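Local coordinates for protein ferritin (PDB 7DIE) that probably oxidises ferrous iron and stores it as ferric iron inside a shell of 24 subunits, as ferritins do, at residues A[18-23]-A[62-67]. Residues are numbered along the deposited sequence; the frame is centred on the assembly and turned at random.
Sequences KHYNVE and SRLVKY
Leu64 reaches from helix 43-70 to helix 10-39 and lays its CD1 methyl into a notch formed by His19, Tyr20 and Glu23. That one methyl meets the Tyr20 backbone at CA, 3.6 Å away, the His19 ring at CD2, 3.7 Å away, and Glu23 at the aliphatic CG. With Leu64 CG anti to the carbonyl carbon (chi1 -65°), the branch extends toward helix 10-39. The His19 and Glu23 side chains each cross Leu64 at about a right angle. Tyr20 answers from the other helix: its ring carbon CD2 stands 3.9 Å from Leu64 CB, which sits at the ring edge and in its plane, and Tyr20 CE2 comes obliquely within 4.3 Å of Val65 CB. Every close approach between the segments is carbon to carbon, and no hydrogen bond joins them.

Within segment 18-23, His19 NE2 donates to Glu23 OE2 over 2.7 Å. This bond is bent, with an N-H...O angle of 134°, and the donor approaches from above the carboxylate plane. OE2 is also hydrogen-bonded to ND1 of the iron ligand His60, which makes Glu23 a second-shell residue of the iron site. OE1 forms a salt bridge with Lys56; His60 and Lys56 thus carry polar links across to helix 43-70.

The axes run nearly antiparallel (160°), 9.9 Å apart, as expected for neighbouring helices of the ferritin four-helix bundle. Helix 91-118 flanks His19 through Val109 and Val112, and Phe131 of helix 122-150 touches both Leu64 and Glu23. Beyond Tyr20 and Val65, Phe31 and Thr35 of a neighbouring subunit continue the packing.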
loop_
_atom_site.group_PDB
_atom_site.type_symbol
_atom_site.label_atom_id
_atom_site.label_comp_id
_atom_site.label_asym_id
_atom_site.label_seq_id
_atom_site.Cartn_x
_atom_site.Cartn_y
_atom_site.Cartn_z
ATOM N N LYS A 18 -12.639 37.732 -37.672
ATOM C CA LYS A 18 -11.418 38.099 -38.381
ATOM C C LYS A 18 -10.189 37.725 -37.571
ATOM O O LYS A 18 -9.181 37.275 -38.125
ATOM C CB LYS A 18 -11.406 39.597 -38.690
ATOM C CG LYS A 18 -10.102 40.043 -39.352
ATOM C CD LYS A 18 -10.077 41.532 -39.648
ATOM C CE LYS A 18 -8.873 41.890 -40.509
ATOM N NZ LYS A 18 -8.820 43.340 -40.831
ATOM N N HIS A 19 -10.241 37.910 -36.258
ATOM C CA HIS A 19 -9.071 37.528 -35.484
ATOM C C HIS A 19 -8.854 36.012 -35.511
ATOM O O HIS A 19 -7.706 35.546 -35.523
ATOM C CB HIS A 19 -9.171 38.016 -34.049
ATOM C CG HIS A 19 -7.935 37.698 -33.284
ATOM N ND1 HIS A 19 -6.712 38.249 -33.609
ATOM C CD2 HIS A 19 -7.696 36.784 -32.317
ATOM C CE1 HIS A 19 -5.782 37.724 -32.835
ATOM N NE2 HIS A 19 -6.353 36.835 -32.041
ATOM N N TYR A 20 -9.932 35.221 -35.521
ATOM C CA TYR A 20 -9.763 33.781 -35.739
ATOM C C TYR A 20 -8.985 33.520 -37.024
ATOM O O TYR A 20 -8.049 32.706 -37.053
ATOM C CB TYR A 20 -11.129 33.083 -35.780
ATOM C CG TYR A 20 -11.052 31.560 -35.934
ATOM C CD1 TYR A 20 -10.776 30.980 -37.160
ATOM C CD2 TYR A 20 -11.297 30.721 -34.855
ATOM C CE1 TYR A 20 -10.705 29.599 -37.312
ATOM C CE2 TYR A 20 -11.249 29.327 -34.995
ATOM C CZ TYR A 20 -10.952 28.775 -36.231
ATOM O OH TYR A 20 -10.883 27.398 -36.406
ATOM N N ASN A 21 -9.363 34.205 -38.112
ATOM C CA ASN A 21 -8.648 34.015 -39.373
ATOM C C ASN A 21 -7.186 34.427 -39.255
ATOM O O ASN A 21 -6.329 33.851 -39.925
ATOM C CB ASN A 21 -9.332 34.803 -40.501
ATOM C CG ASN A 21 -10.589 34.126 -41.009
ATOM O OD1 ASN A 21 -10.540 33.334 -41.950
ATOM N ND2 ASN A 21 -11.724 34.415 -40.375
ATOM N N VAL A 22 -6.885 35.436 -38.435
ATOM C CA VAL A 22 -5.495 35.864 -38.283
ATOM C C VAL A 22 -4.695 34.832 -37.494
ATOM O O VAL A 22 -3.533 34.537 -37.825
ATOM C CB VAL A 22 -5.435 37.257 -37.632
ATOM C CG1 VAL A 22 -3.990 37.621 -37.277
ATOM C CG2 VAL A 22 -6.043 38.310 -38.579
ATOM N N GLU A 23 -5.292 34.256 -36.440
ATOM C CA GLU A 23 -4.594 33.176 -35.723
ATOM C C GLU A 23 -4.400 31.951 -36.614
ATOM O O GLU A 23 -3.363 31.274 -36.541
ATOM C CB GLU A 23 -5.369 32.781 -34.462
ATOM C CG GLU A 23 -5.607 33.933 -33.468
ATOM C CD GLU A 23 -4.465 34.097 -32.472
ATOM O OE1 GLU A 23 -3.346 33.587 -32.733
ATOM O OE2 GLU A 23 -4.694 34.736 -31.421
ATOM N N SER A 62 -9.443 27.596 -30.617
ATOM C CA SER A 62 -10.458 26.900 -29.830
ATOM C C SER A 62 -11.198 27.860 -28.908
ATOM O O SER A 62 -12.422 27.776 -28.781
ATOM C CB SER A 62 -9.822 25.775 -29.001
ATOM O OG SER A 62 -8.909 26.311 -28.053
ATOM N N ARG A 63 -10.477 28.779 -28.253
ATOM C CA ARG A 63 -11.146 29.745 -27.375
ATOM C C ARG A 63 -12.051 30.682 -28.174
ATOM O O ARG A 63 -13.136 31.044 -27.709
ATOM C CB ARG A 63 -10.120 30.563 -26.579
ATOM C CG ARG A 63 -9.572 29.865 -25.325
ATOM C CD ARG A 63 -8.510 30.742 -24.640
ATOM N NE ARG A 63 -8.080 30.188 -23.356
ATOM C CZ ARG A 63 -7.231 29.173 -23.228
ATOM N NH1 ARG A 63 -6.705 28.587 -24.310
ATOM N NH2 ARG A 63 -6.907 28.733 -22.018
ATOM N N LEU A 64 -11.637 31.065 -29.388
ATOM C CA LEU A 64 -12.451 31.986 -30.185
ATOM C C LEU A 64 -13.727 31.317 -30.670
ATOM O O LEU A 64 -14.811 31.892 -30.566
ATOM C CB LEU A 64 -11.644 32.527 -31.373
ATOM C CG LEU A 64 -10.451 33.391 -30.966
ATOM C CD1 LEU A 64 -9.468 33.554 -32.115
ATOM C CD2 LEU A 64 -10.927 34.765 -30.486
ATOM N N VAL A 65 -13.632 30.091 -31.198
ATOM C CA VAL A 65 -14.864 29.465 -31.669
ATOM C C VAL A 65 -15.786 29.125 -30.497
ATOM O O VAL A 65 -17.012 29.215 -30.626
ATOM C CB VAL A 65 -14.572 28.236 -32.560
ATOM C CG1 VAL A 65 -13.976 27.106 -31.761
ATOM C CG2 VAL A 65 -15.862 27.775 -33.233
ATOM N N LYS A 66 -15.229 28.769 -29.335
ATOM C CA LYS A 66 -16.066 28.484 -28.167
ATOM C C LYS A 66 -16.789 29.726 -27.689
ATOM O O LYS A 66 -17.952 29.659 -27.272
ATOM C CB LYS A 66 -15.209 27.930 -27.021
ATOM C CG LYS A 66 -14.749 26.471 -27.195
ATOM C CD LYS A 66 -14.302 25.865 -25.842
ATOM C CE LYS A 66 -13.363 24.668 -26.021
ATOM N NZ LYS A 66 -12.268 24.576 -24.986
ATOM N N TYR A 67 -16.101 30.865 -27.708
ATOM C CA TYR A 67 -16.739 32.120 -27.325
ATOM C C TYR A 67 -17.861 32.484 -28.291
ATOM O O TYR A 67 -18.953 32.875 -27.865
ATOM C CB TYR A 67 -15.708 33.256 -27.270
ATOM C CG TYR A 67 -16.376 34.614 -27.044
ATOM C CD1 TYR A 67 -17.080 34.876 -25.871
ATOM C CD2 TYR A 67 -16.322 35.619 -28.014
ATOM C CE1 TYR A 67 -17.719 36.112 -25.661
ATOM C CE2 TYR A 67 -16.962 36.851 -27.818
ATOM C CZ TYR A 67 -17.661 37.091 -26.647
ATOM O OH TYR A 67 -18.282 38.316 -26.445
#